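Local coordinates for translation initiation factor eIF2b-like protein,Translation initiation factor eIF2b-like protein (Chaetomium thermophilum, PDB 5DBO), which serves as the beta subunit of eIF2B, a complex that probably promotes guanine nucleotide exchange on eIF2 during translation initiation, at residues 213-218 against 232-237; 245-250 against 260-265; 299-304 against 396-401; 306-311 against 373-378. All blocks are in the same frame, centred on the assembly; numbering follows the deposited sequence.

How the interactions relate
The four contacts lie in the Rossmann-like part of the chain; the first two come in series, and the fourth lies within the span of the third. Interaction 1 comes first, closing the short excursion that runs through strand 220-224 into helix 228-240. Interaction 2 opens after it has closed and bridges the loop between strand 244-248 and helix 263-271; the two meet where Leu234 packs on Val245. Interaction 3 spans much more, bringing the turn after strand 300-301 to the C-terminal helix 395-405. Within that span lies interaction 4, the pairing of strands 307-310 and 375-378, which shares a three-stranded sheet with strand 300-301. No two of the four cross, and Leu250 of interaction 2 packs against Ser311 of interaction 4.

Interaction 1. Residues 213-218 against 232-237; sequences IQIHPG and RFLVKA
Ala237 N donates to Phe233 O at 2.9 Å, the ordinary helical bond that places these two residues one turn apart, and both present their side chains to Ile215. How a single aliphatic branch can fill the angle between a helix and a neighbouring loop is well illustrated here. Ile215 carries CG1 beside its backbone N and CD1 extended beyond it (chi2 176°), so that the terminal methyl alone makes the close approaches. Ile215 CD1 lies 3.7 Å from Ala237 CB, the smallest of the three partners. It also reaches Leu234 CD2 at 4.0 Å and meets Phe233 CE2 obliquely at 3.9 Å. The Phe233 ring swings out from its helix with CG anti to the backbone N (chi1 -173°), and its edge comes to Gln214, whose CB is 4.4 Å from Phe233 CZ, near the ring plane. From that point the amide of Gln214 turns away from the helix.

The arrangement belongs to the Rossmann-like core: Ile215 is the first residue to leave helical geometry after helix 211-214, the chain then enters strand 220-224, and helix 228-240 makes the crossover to strand 244-248. Phe243 packs on Ile215, Leu234 and Ala237 together, while Phe233 also rests on Ile295 and Leu330 of the central sheet. Around the helix end, Gln214 O accepts from Lys293 NZ and the following loop carbonyl, Ile215 O, from Arg241 NE. Farther along the loop, Pro217 O accepts from Arg290 of the second copy of this protein.

Interaction 2. Residues 245-250 against 260-265; sequences VILASL and QPYAAL
Leu247 and Tyr262 meet along their flanks, the two side chains running past each other in opposite directions. Leu247 CD1 is 3.7 Å from Tyr262 CB and 3.9 Å from Tyr262 CD2, an oblique approach to the base of the ring. The other leucine branch serves a different partner: Leu247 CD2 touches Leu265 CD2 at 3.9 Å, the two leucines meeting at a slant. At the far end of the tyrosine, Ser249 CB stands 3.6 Å from Tyr262 OH, near the plane of the ring and at its edge. Tyr262 reaches this far because CG lies anti to its carbonyl carbon (chi1 -44°), which carries the ring along the strand end.

These residues belong to a beta-alpha-beta unit made of strand 244-248, helix 263-271 and strand 275-279, and the contact seats the start of the helix on the strand it follows. Tyr262 occupies the N-cap position with a positive phi of 62°, and Leu265 faces the strand from the first helical turn. With an alanine here instead of Tyr262, Leu247 would probably keep little more than the CB contact, with a gap opened beside Ser249.

Farther out, Asn278 of the next strand touches both Leu247 and Tyr262, and Pro226 does the same from the loop after strand 220-224. Backbone bonding to Ile277 holds Leu247 in the sheet, while Gln225 OE1 accepts from Leu250 N.

Interaction 3. Residues 299-304 against 396-401; sequences KAVYQN and HHLGGI
Leu398 holds CG anti to its carbonyl carbon (chi1 -60°) and extends CD1 beyond it (chi2 -173°), while Val301 sets CG1 anti to its own backbone N; the two methyls are thereby brought to the same place. Val301 CG1 and Leu398 CD1 meet at 4.2 Å, a light apolar touch. The same Leu398 CD1 lies 4.2 Å from Tyr302 O, and Leu398 CB is 4.3 Å from Gln303 O, so one leucine touches three successive residues, from the end of the strand into the turn. As an example of a helix laid against an irregular edge, the backbones come nearest at a glycine: the CA atoms of Gln303 and Gly399 are 5.5 Å apart. There Gln303 CG passes 4.1 Å from Gly399 CA, although this part of the helix is poorly ordered.

Just upstream, Lys299 and Ala300 both face Leu308 in a classic beta bulge. Tyr386 of strand 385-387 touches both Val301 and Leu398, and Phe336 also packs on Leu398. Backbone bonds from Val301 to Lys335 and Cys337 complete the setting, which places helix 395-405 beside strand 300-301 of the small sheet and strand 385-387 of the large one.

Interaction 4. Residues 306-311 against 373-378; sequences GLLVDS and TTTDYI
Val309 and Ile378 form the apolar part of the compact end of this contact: Val309 CG2 meets Ile378 CD1 at 3.7 Å, the side chains crossing at about a right angle. Backbone bonds tie the strands beneath them. Val309 N gives a nearly straight bond of 2.9 Å to Asp376 O (N-H...O 174°), and Asp376 N returns one to Val309 O. Leu307 and Ile378 make the second hydrogen-bonded pair, with Leu307 N 2.9 Å from Ile378 O. On the reverse face, Leu308 CD1 comes to Thr375 OG1 at 3.7 Å. Tyr377, its CG anti to the backbone N (chi1 171°), brings CE1 to 3.8 Å from Gly306 CA, and its OH bonds to Asn304 ND2.

This is a textbook antiparallel ladder, here strand 375-378 on the edge of a three-stranded sheet with 307-310 in the middle and 300-301 beyond. Phe296 of the main parallel sheet packs on Leu307, Val309 and Ile378, so that their face is turned inward.

Toward Thr373 and Thr374 the pairing slackens and both residues are exposed. Ser311 N reaches Thr374 O only by a weak bond of 3.1 Å, and Ser311 OG lies a long 3.4 Å from Asp376 OD2. That carboxylate has firmer partners, since OD2 accepts from Gly312 N and from the backbone of a neighbouring chain of another protein. With a leucine in place of Asp376, both of those backbone donors would probably be left without their acceptor.

Interaction 1. Residues 213-218 against 232-237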
loop_
_atom_site.group_PDB
_atom_site.type_symbol
_atom_site.label_atom_id
_atom_site.label_comp_id
_atom_site.label_asym_id
_atom_site.label_seq_id
_atom_site.Cartn_x
_atom_site.Cartn_y
_atom_site.Cartn_z
ATOM N N ILE B 213 19.305 -7.538 -4.443
ATOM C CA ILE B 213 18.790 -6.433 -5.241
ATOM C C ILE B 213 17.305 -6.207 -5.001
ATOM O O ILE B 213 16.873 -5.068 -4.829
ATOM C CB ILE B 213 19.018 -6.665 -6.743
ATOM C CG1 ILE B 213 20.510 -6.856 -7.026
ATOM C CG2 ILE B 213 18.454 -5.505 -7.550
ATOM C CD1 ILE B 213 20.827 -7.175 -8.471
ATOM N N GLN B 214 16.520 -7.283 -4.975
ATOM C CA GLN B 214 15.072 -7.123 -4.811
ATOM C C GLN B 214 14.638 -6.773 -3.380
ATOM O O GLN B 214 13.619 -6.113 -3.190
ATOM C CB GLN B 214 14.338 -8.381 -5.286
ATOM C CG GLN B 214 14.140 -8.447 -6.800
ATOM C CD GLN B 214 13.318 -7.282 -7.346
ATOM O OE1 GLN B 214 12.470 -6.721 -6.649
ATOM N NE2 GLN B 214 13.575 -6.911 -8.598
ATOM N N ILE B 215 15.402 -7.204 -2.381
ATOM C CA ILE B 215 15.073 -6.911 -0.982
ATOM C C ILE B 215 15.961 -5.797 -0.411
ATOM O O ILE B 215 17.184 -5.801 -0.582
ATOM C CB ILE B 215 15.191 -8.173 -0.098
ATOM C CG1 ILE B 215 14.106 -9.187 -0.470
ATOM C CG2 ILE B 215 15.065 -7.820 1.375
ATOM C CD1 ILE B 215 14.215 -10.506 0.294
ATOM N N HIS B 216 15.325 -4.840 0.262
ATOM C CA HIS B 216 16.011 -3.658 0.777
ATOM C C HIS B 216 16.132 -3.693 2.298
ATOM O O HIS B 216 15.452 -4.481 2.949
ATOM C CB HIS B 216 15.262 -2.396 0.335
ATOM C CG HIS B 216 14.825 -2.424 -1.098
ATOM N ND1 HIS B 216 15.545 -3.065 -2.082
ATOM C CD2 HIS B 216 13.740 -1.893 -1.710
ATOM C CE1 HIS B 216 14.922 -2.928 -3.241
ATOM N NE2 HIS B 216 13.827 -2.220 -3.041
ATOM N N PRO B 217 17.028 -2.863 2.868
ATOM C CA PRO B 217 17.102 -2.778 4.329
ATOM C C PRO B 217 15.799 -2.270 4.923
ATOM O O PRO B 217 15.246 -1.284 4.428
ATOM C CB PRO B 217 18.230 -1.767 4.566
ATOM C CG PRO B 217 19.072 -1.866 3.347
ATOM C CD PRO B 217 18.088 -2.058 2.233
ATOM N N GLY B 218 15.310 -2.937 5.962
ATOM C CA GLY B 218 14.093 -2.513 6.629
ATOM C C GLY B 218 12.829 -2.944 5.915
ATOM O O GLY B 218 11.731 -2.545 6.289
ATOM N N ARG B 232 16.073 -20.258 0.229
ATOM C CA ARG B 232 17.452 -19.795 0.074
ATOM C C ARG B 232 17.464 -18.392 -0.508
ATOM O O ARG B 232 18.424 -17.641 -0.304
ATOM C CB ARG B 232 18.336 -20.690 -0.800
ATOM C CG ARG B 232 19.807 -20.452 -0.419
ATOM C CD ARG B 232 20.829 -21.289 -1.144
ATOM N NE ARG B 232 20.348 -22.594 -1.570
ATOM C CZ ARG B 232 21.134 -23.506 -2.128
ATOM N NH1 ARG B 232 22.420 -23.235 -2.317
ATOM N NH2 ARG B 232 20.641 -24.678 -2.504
ATOM N N PHE B 233 16.395 -18.029 -1.214
ATOM C CA PHE B 233 16.263 -16.650 -1.660
ATOM C C PHE B 233 16.361 -15.746 -0.434
ATOM O O PHE B 233 17.173 -14.814 -0.389
ATOM C CB PHE B 233 14.934 -16.444 -2.391
ATOM C CG PHE B 233 14.786 -15.090 -3.026
ATOM C CD1 PHE B 233 15.214 -14.874 -4.323
ATOM C CD2 PHE B 233 14.215 -14.039 -2.333
ATOM C CE1 PHE B 233 15.076 -13.637 -4.914
ATOM C CE2 PHE B 233 14.081 -12.796 -2.919
ATOM C CZ PHE B 233 14.508 -12.596 -4.210
ATOM N N LEU B 234 15.570 -16.085 0.580
ATOM C CA LEU B 234 15.517 -15.348 1.836
ATOM C C LEU B 234 16.795 -15.462 2.668
ATOM O O LEU B 234 17.197 -14.502 3.320
ATOM C CB LEU B 234 14.329 -15.836 2.661
ATOM C CG LEU B 234 12.976 -15.437 2.073
ATOM C CD1 LEU B 234 11.829 -16.000 2.896
ATOM C CD2 LEU B 234 12.882 -13.921 1.961
ATOM N N VAL B 235 17.421 -16.637 2.654
ATOM C CA VAL B 235 18.634 -16.854 3.432
ATOM C C VAL B 235 19.802 -16.043 2.879
ATOM O O VAL B 235 20.569 -15.454 3.647
ATOM C CB VAL B 235 19.028 -18.348 3.500
ATOM C CG1 VAL B 235 20.436 -18.504 4.046
ATOM C CG2 VAL B 235 18.057 -19.117 4.380
ATOM N N LYS B 236 19.935 -15.972 1.556
ATOM C CA LYS B 236 21.074 -15.238 1.018
ATOM C C LYS B 236 20.700 -13.767 0.878
ATOM O O LYS B 236 21.568 -12.897 0.807
ATOM C CB LYS B 236 21.530 -15.828 -0.326
ATOM C CG LYS B 236 22.346 -14.871 -1.195
ATOM C CD LYS B 236 23.663 -15.489 -1.664
ATOM C CE LYS B 236 24.526 -14.447 -2.373
ATOM N NZ LYS B 236 25.833 -14.996 -2.833
ATOM N N ALA B 237 19.405 -13.478 0.965
ATOM C CA ALA B 237 18.968 -12.106 1.174
ATOM C C ALA B 237 19.402 -11.633 2.556
ATOM O O ALA B 237 19.857 -10.504 2.733
ATOM C CB ALA B 237 17.469 -11.993 1.021
#

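Interaction 2. Residues 245-250 against 260-265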
loop_
_atom_site.group_PDB
_atom_site.type_symbol
_atom_site.label_atom_id
_atom_site.label_comp_id
_atom_site.label_asym_id
_atom_site.label_seq_id
_atom_site.Cartn_x
_atom_site.Cartn_y
_atom_site.Cartn_z
ATOM N N VAL B 245 10.706 -10.981 7.846
ATOM C CA VAL B 245 9.922 -11.924 7.058
ATOM C C VAL B 245 8.635 -12.297 7.775
ATOM O O VAL B 245 8.643 -12.645 8.952
ATOM C CB VAL B 245 10.704 -13.214 6.743
ATOM C CG1 VAL B 245 9.783 -14.256 6.109
ATOM C CG2 VAL B 245 11.868 -12.915 5.827
ATOM N N ILE B 246 7.526 -12.233 7.052
ATOM C CA ILE B 246 6.243 -12.656 7.583
ATOM C C ILE B 246 5.790 -13.952 6.912
ATOM O O ILE B 246 5.581 -14.007 5.700
ATOM C CB ILE B 246 5.191 -11.555 7.408
ATOM C CG1 ILE B 246 5.648 -10.307 8.163
ATOM C CG2 ILE B 246 3.834 -12.018 7.913
ATOM C CD1 ILE B 246 4.681 -9.168 8.102
ATOM N N LEU B 247 5.676 -15.005 7.714
ATOM C CA LEU B 247 5.376 -16.336 7.200
ATOM C C LEU B 247 3.900 -16.651 7.295
ATOM O O LEU B 247 3.332 -16.688 8.385
ATOM C CB LEU B 247 6.177 -17.402 7.951
ATOM C CG LEU B 247 7.691 -17.267 7.817
ATOM C CD1 LEU B 247 8.401 -18.272 8.700
ATOM C CD2 LEU B 247 8.085 -17.449 6.368
ATOM N N ALA B 248 3.281 -16.871 6.144
ATOM C CA ALA B 248 1.865 -17.203 6.093
ATOM C C ALA B 248 1.675 -18.614 5.556
ATOM O O ALA B 248 2.324 -19.013 4.596
ATOM C CB ALA B 248 1.105 -16.191 5.234
ATOM N N SER B 249 0.801 -19.372 6.204
ATOM C CA SER B 249 0.455 -20.705 5.734
ATOM C C SER B 249 -1.068 -20.835 5.624
ATOM O O SER B 249 -1.819 -20.213 6.382
ATOM C CB SER B 249 1.041 -21.776 6.661
ATOM O OG SER B 249 0.828 -21.460 8.027
ATOM N N LEU B 250 -1.510 -21.641 4.663
ATOM C CA LEU B 250 -2.928 -21.794 4.350
ATOM C C LEU B 250 -3.710 -22.487 5.474
ATOM O O LEU B 250 -4.792 -22.039 5.850
ATOM C CB LEU B 250 -3.067 -22.542 3.015
ATOM C CG LEU B 250 -4.415 -22.847 2.345
ATOM C CD1 LEU B 250 -5.168 -24.013 2.950
ATOM C CD2 LEU B 250 -5.287 -21.588 2.240
ATOM N N GLN B 260 4.999 -26.139 15.524
ATOM C CA GLN B 260 4.602 -25.055 14.627
ATOM C C GLN B 260 5.651 -24.931 13.503
ATOM O O GLN B 260 6.805 -25.299 13.699
ATOM C CB GLN B 260 4.403 -23.731 15.403
ATOM C CG GLN B 260 5.586 -23.145 16.191
ATOM C CD GLN B 260 6.145 -24.038 17.296
ATOM O OE1 GLN B 260 5.579 -25.080 17.634
ATOM N NE2 GLN B 260 7.258 -23.610 17.877
ATOM N N PRO B 261 5.270 -24.366 12.340
ATOM C CA PRO B 261 6.058 -24.575 11.115
ATOM C C PRO B 261 7.215 -23.615 10.837
ATOM O O PRO B 261 7.346 -22.562 11.464
ATOM C CB PRO B 261 5.009 -24.438 10.012
ATOM C CG PRO B 261 3.989 -23.505 10.563
ATOM C CD PRO B 261 4.073 -23.545 12.075
ATOM N N TYR B 262 8.073 -24.047 9.911
ATOM C CA TYR B 262 9.220 -23.281 9.423
ATOM C C TYR B 262 10.227 -22.974 10.522
ATOM O O TYR B 262 10.909 -21.954 10.476
ATOM C CB TYR B 262 8.763 -21.967 8.771
ATOM C CG TYR B 262 7.574 -22.098 7.852
ATOM C CD1 TYR B 262 7.684 -22.744 6.629
ATOM C CD2 TYR B 262 6.338 -21.578 8.208
ATOM C CE1 TYR B 262 6.597 -22.865 5.782
ATOM C CE2 TYR B 262 5.246 -21.697 7.371
ATOM C CZ TYR B 262 5.380 -22.340 6.159
ATOM O OH TYR B 262 4.293 -22.459 5.324
ATOM N N ALA B 263 10.339 -23.876 11.490
ATOM C CA ALA B 263 11.239 -23.672 12.617
ATOM C C ALA B 263 12.676 -23.542 12.117
ATOM O O ALA B 263 13.428 -22.658 12.554
ATOM C CB ALA B 263 11.113 -24.815 13.614
ATOM N N ALA B 264 13.043 -24.419 11.189
ATOM C CA ALA B 264 14.377 -24.404 10.604
ATOM C C ALA B 264 14.621 -23.094 9.865
ATOM O O ALA B 264 15.637 -22.426 10.077
ATOM C CB ALA B 264 14.556 -25.580 9.668
ATOM N N LEU B 265 13.658 -22.708 9.034
ATOM C CA LEU B 265 13.771 -21.476 8.264
ATOM C C LEU B 265 13.864 -20.292 9.223
ATOM O O LEU B 265 14.661 -19.379 9.025
ATOM C CB LEU B 265 12.586 -21.303 7.318
ATOM C CG LEU B 265 12.537 -19.916 6.678
ATOM C CD1 LEU B 265 13.789 -19.709 5.838
ATOM C CD2 LEU B 265 11.272 -19.692 5.851
#

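Interaction 3. Residues 299-304 against 396-401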
loop_
_atom_site.group_PDB
_atom_site.type_symbol
_atom_site.label_atom_id
_atom_site.label_comp_id
_atom_site.label_asym_id
_atom_site.label_seq_id
_atom_site.Cartn_x
_atom_site.Cartn_y
_atom_site.Cartn_z
ATOM N N LYS B 299 4.848 -23.296 -9.218
ATOM C CA LYS B 299 4.998 -24.650 -9.732
ATOM C C LYS B 299 5.110 -24.642 -11.253
ATOM O O LYS B 299 5.717 -25.529 -11.855
ATOM C CB LYS B 299 3.810 -25.521 -9.308
ATOM C CG LYS B 299 3.488 -25.489 -7.820
ATOM C CD LYS B 299 2.558 -26.633 -7.438
ATOM C CE LYS B 299 2.617 -26.925 -5.945
ATOM N NZ LYS B 299 3.985 -27.331 -5.494
ATOM N N ALA B 300 4.507 -23.634 -11.868
ATOM C CA ALA B 300 4.488 -23.513 -13.320
ATOM C C ALA B 300 4.200 -22.081 -13.758
ATOM O O ALA B 300 3.524 -21.326 -13.057
ATOM C CB ALA B 300 3.448 -24.460 -13.913
ATOM N N VAL B 301 4.712 -21.715 -14.925
ATOM C CA VAL B 301 4.422 -20.422 -15.526
ATOM C C VAL B 301 3.931 -20.647 -16.952
ATOM O O VAL B 301 4.581 -21.337 -17.736
ATOM C CB VAL B 301 5.658 -19.511 -15.548
ATOM C CG1 VAL B 301 5.317 -18.178 -16.185
ATOM C CG2 VAL B 301 6.194 -19.313 -14.146
ATOM N N TYR B 302 2.792 -20.065 -17.299
ATOM C CA TYR B 302 2.232 -20.292 -18.626
ATOM C C TYR B 302 2.593 -19.171 -19.582
ATOM O O TYR B 302 3.165 -18.155 -19.178
ATOM C CB TYR B 302 0.719 -20.461 -18.543
ATOM C CG TYR B 302 0.320 -21.623 -17.675
ATOM C CD1 TYR B 302 -0.016 -21.440 -16.341
ATOM C CD2 TYR B 302 0.324 -22.915 -18.180
ATOM C CE1 TYR B 302 -0.365 -22.510 -15.541
ATOM C CE2 TYR B 302 -0.024 -23.989 -17.391
ATOM C CZ TYR B 302 -0.367 -23.783 -16.071
ATOM O OH TYR B 302 -0.710 -24.857 -15.281
ATOM N N GLN B 303 2.279 -19.375 -20.857
ATOM C CA GLN B 303 2.643 -18.414 -21.887
ATOM C C GLN B 303 1.964 -17.069 -21.635
ATOM O O GLN B 303 2.561 -16.022 -21.868
ATOM C CB GLN B 303 2.313 -18.943 -23.282
ATOM C CG GLN B 303 3.244 -18.359 -24.344
ATOM C CD GLN B 303 2.581 -18.113 -25.684
ATOM O OE1 GLN B 303 1.415 -18.447 -25.890
ATOM N NE2 GLN B 303 3.341 -17.545 -26.617
ATOM N N ASN B 304 0.707 -17.102 -21.191
ATOM C CA ASN B 304 -0.061 -15.881 -20.923
ATOM C C ASN B 304 0.429 -15.092 -19.711
ATOM O O ASN B 304 0.026 -13.951 -19.509
ATOM C CB ASN B 304 -1.536 -16.212 -20.712
ATOM C CG ASN B 304 -1.777 -16.996 -19.444
ATOM O OD1 ASN B 304 -0.871 -17.638 -18.912
ATOM N ND2 ASN B 304 -3.006 -16.946 -18.951
ATOM N N HIS B 396 5.524 -9.848 -21.627
ATOM C CA HIS B 396 5.751 -9.880 -23.073
ATOM C C HIS B 396 6.958 -10.739 -23.441
ATOM O O HIS B 396 6.961 -11.419 -24.469
ATOM C CB HIS B 396 5.933 -8.461 -23.615
ATOM N N HIS B 397 7.974 -10.697 -22.587
ATOM C CA HIS B 397 9.216 -11.435 -22.794
ATOM C C HIS B 397 9.049 -12.943 -22.591
ATOM O O HIS B 397 9.861 -13.729 -23.081
ATOM C CB HIS B 397 10.312 -10.905 -21.865
ATOM N N LEU B 398 8.010 -13.341 -21.856
ATOM C CA LEU B 398 7.791 -14.758 -21.551
ATOM C C LEU B 398 7.647 -15.647 -22.787
ATOM O O LEU B 398 8.282 -16.704 -22.869
ATOM C CB LEU B 398 6.547 -14.928 -20.676
ATOM C CG LEU B 398 6.541 -14.237 -19.315
ATOM C CD1 LEU B 398 5.314 -14.656 -18.531
ATOM C CD2 LEU B 398 7.809 -14.547 -18.553
ATOM N N GLY B 399 6.853 -15.197 -23.757
ATOM C CA GLY B 399 6.569 -15.984 -24.945
ATOM C C GLY B 399 7.841 -16.435 -25.633
ATOM O O GLY B 399 7.923 -17.554 -26.137
ATOM N N GLY B 400 8.832 -15.554 -25.658
ATOM C CA GLY B 400 10.119 -15.872 -26.241
ATOM C C GLY B 400 10.853 -17.000 -25.533
ATOM O O GLY B 400 11.311 -17.946 -26.180
ATOM N N ILE B 401 10.913 -16.951 -24.203
ATOM C CA ILE B 401 11.782 -17.883 -23.491
ATOM C C ILE B 401 11.186 -19.287 -23.474
ATOM O O ILE B 401 11.919 -20.283 -23.496
ATOM C CB ILE B 401 12.037 -17.393 -22.031
ATOM C CG1 ILE B 401 13.192 -18.145 -21.368
ATOM C CG2 ILE B 401 10.778 -17.492 -21.177
ATOM C CD1 ILE B 401 13.411 -17.723 -19.922
#

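Interaction 4. Residues 306-311 against 373-378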
loop_
_atom_site.group_PDB
_atom_site.type_symbol
_atom_site.label_atom_id
_atom_site.label_comp_id
_atom_site.label_asym_id
_atom_site.label_seq_id
_atom_site.Cartn_x
_atom_site.Cartn_y
_atom_site.Cartn_z
ATOM N N GLY B 306 0.261 -16.585 -16.584
ATOM C CA GLY B 306 -0.415 -17.190 -15.452
ATOM C C GLY B 306 0.482 -18.102 -14.640
ATOM O O GLY B 306 1.427 -18.688 -15.172
ATOM N N LEU B 307 0.177 -18.237 -13.353
ATOM C CA LEU B 307 0.964 -19.092 -12.471
ATOM C C LEU B 307 0.148 -20.240 -11.900
ATOM O O LEU B 307 -1.038 -20.092 -11.604
ATOM C CB LEU B 307 1.553 -18.290 -11.316
ATOM C CG LEU B 307 2.461 -17.103 -11.618
ATOM C CD1 LEU B 307 2.997 -16.563 -10.312
ATOM C CD2 LEU B 307 3.599 -17.496 -12.522
ATOM N N LEU B 308 0.801 -21.384 -11.732
ATOM C CA LEU B 308 0.246 -22.460 -10.928
ATOM C C LEU B 308 1.015 -22.471 -9.619
ATOM O O LEU B 308 2.235 -22.647 -9.612
ATOM C CB LEU B 308 0.349 -23.807 -11.641
ATOM C CG LEU B 308 -0.417 -24.957 -10.989
ATOM C CD1 LEU B 308 -1.883 -24.600 -10.909
ATOM C CD2 LEU B 308 -0.247 -26.233 -11.788
ATOM N N VAL B 309 0.310 -22.254 -8.514
ATOM C CA VAL B 309 0.967 -22.108 -7.222
ATOM C C VAL B 309 0.351 -23.045 -6.197
ATOM O O VAL B 309 -0.590 -23.786 -6.500
ATOM C CB VAL B 309 0.868 -20.666 -6.699
ATOM C CG1 VAL B 309 1.650 -19.717 -7.591
ATOM C CG2 VAL B 309 -0.590 -20.236 -6.627
ATOM N N ASP B 310 0.890 -23.018 -4.983
ATOM C CA ASP B 310 0.300 -23.766 -3.886
ATOM C C ASP B 310 -1.024 -23.107 -3.520
ATOM O O ASP B 310 -1.222 -21.917 -3.775
ATOM C CB ASP B 310 1.240 -23.815 -2.678
ATOM C CG ASP B 310 2.677 -24.115 -3.066
ATOM O OD1 ASP B 310 2.998 -25.299 -3.305
ATOM O OD2 ASP B 310 3.486 -23.164 -3.130
ATOM N N SER B 311 -1.931 -23.876 -2.929
ATOM C CA SER B 311 -3.250 -23.354 -2.604
ATOM C C SER B 311 -3.173 -22.253 -1.544
ATOM O O SER B 311 -2.493 -22.389 -0.527
ATOM C CB SER B 311 -4.164 -24.485 -2.134
ATOM O OG SER B 311 -5.505 -24.039 -2.028
ATOM N N THR B 373 -8.534 -28.858 -3.699
ATOM C CA THR B 373 -7.477 -28.724 -4.694
ATOM C C THR B 373 -6.180 -28.190 -4.071
ATOM O O THR B 373 -6.157 -27.133 -3.437
ATOM C CB THR B 373 -7.934 -27.820 -5.872
ATOM O OG1 THR B 373 -6.862 -27.669 -6.812
ATOM C CG2 THR B 373 -8.391 -26.444 -5.381
ATOM N N THR B 374 -5.111 -28.965 -4.229
ATOM C CA THR B 374 -3.789 -28.644 -3.688
ATOM C C THR B 374 -3.100 -27.443 -4.337
ATOM O O THR B 374 -2.208 -26.836 -3.736
ATOM C CB THR B 374 -2.845 -29.847 -3.797
ATOM O OG1 THR B 374 -2.739 -30.249 -5.169
ATOM C CG2 THR B 374 -3.375 -31.008 -2.971
ATOM N N THR B 375 -3.484 -27.124 -5.570
ATOM C CA THR B 375 -2.884 -26.007 -6.298
ATOM C C THR B 375 -3.918 -24.984 -6.744
ATOM O O THR B 375 -5.083 -25.312 -6.952
ATOM C CB THR B 375 -2.130 -26.486 -7.549
ATOM O OG1 THR B 375 -3.062 -27.081 -8.464
ATOM C CG2 THR B 375 -1.069 -27.499 -7.181
ATOM N N ASP B 376 -3.468 -23.744 -6.899
ATOM C CA ASP B 376 -4.324 -22.657 -7.352
ATOM C C ASP B 376 -3.763 -21.982 -8.589
ATOM O O ASP B 376 -2.567 -22.077 -8.873
ATOM C CB ASP B 376 -4.512 -21.607 -6.253
ATOM C CG ASP B 376 -5.450 -22.064 -5.158
ATOM O OD1 ASP B 376 -6.076 -23.138 -5.304
ATOM O OD2 ASP B 376 -5.569 -21.335 -4.152
ATOM N N TYR B 377 -4.641 -21.322 -9.337
ATOM C CA TYR B 377 -4.210 -20.561 -10.497
ATOM C C TYR B 377 -4.222 -19.072 -10.178
ATOM O O TYR B 377 -5.146 -18.562 -9.547
ATOM C CB TYR B 377 -5.089 -20.858 -11.713
ATOM C CG TYR B 377 -4.833 -19.944 -12.893
ATOM C CD1 TYR B 377 -3.766 -20.169 -13.753
ATOM C CD2 TYR B 377 -5.676 -18.878 -13.166
ATOM C CE1 TYR B 377 -3.529 -19.341 -14.837
ATOM C CE2 TYR B 377 -5.450 -18.046 -14.249
ATOM C CZ TYR B 377 -4.374 -18.282 -15.080
ATOM O OH TYR B 377 -4.146 -17.456 -16.159
ATOM N N ILE B 378 -3.168 -18.388 -10.597
ATOM C CA ILE B 378 -3.084 -16.943 -10.465
ATOM C C ILE B 378 -3.002 -16.304 -11.843
ATOM O O ILE B 378 -2.040 -16.537 -12.575
ATOM C CB ILE B 378 -1.862 -16.515 -9.627
ATOM C CG1 ILE B 378 -1.975 -17.056 -8.204
ATOM C CG2 ILE B 378 -1.734 -15.004 -9.600
ATOM C CD1 ILE B 378 -0.880 -16.562 -7.279
#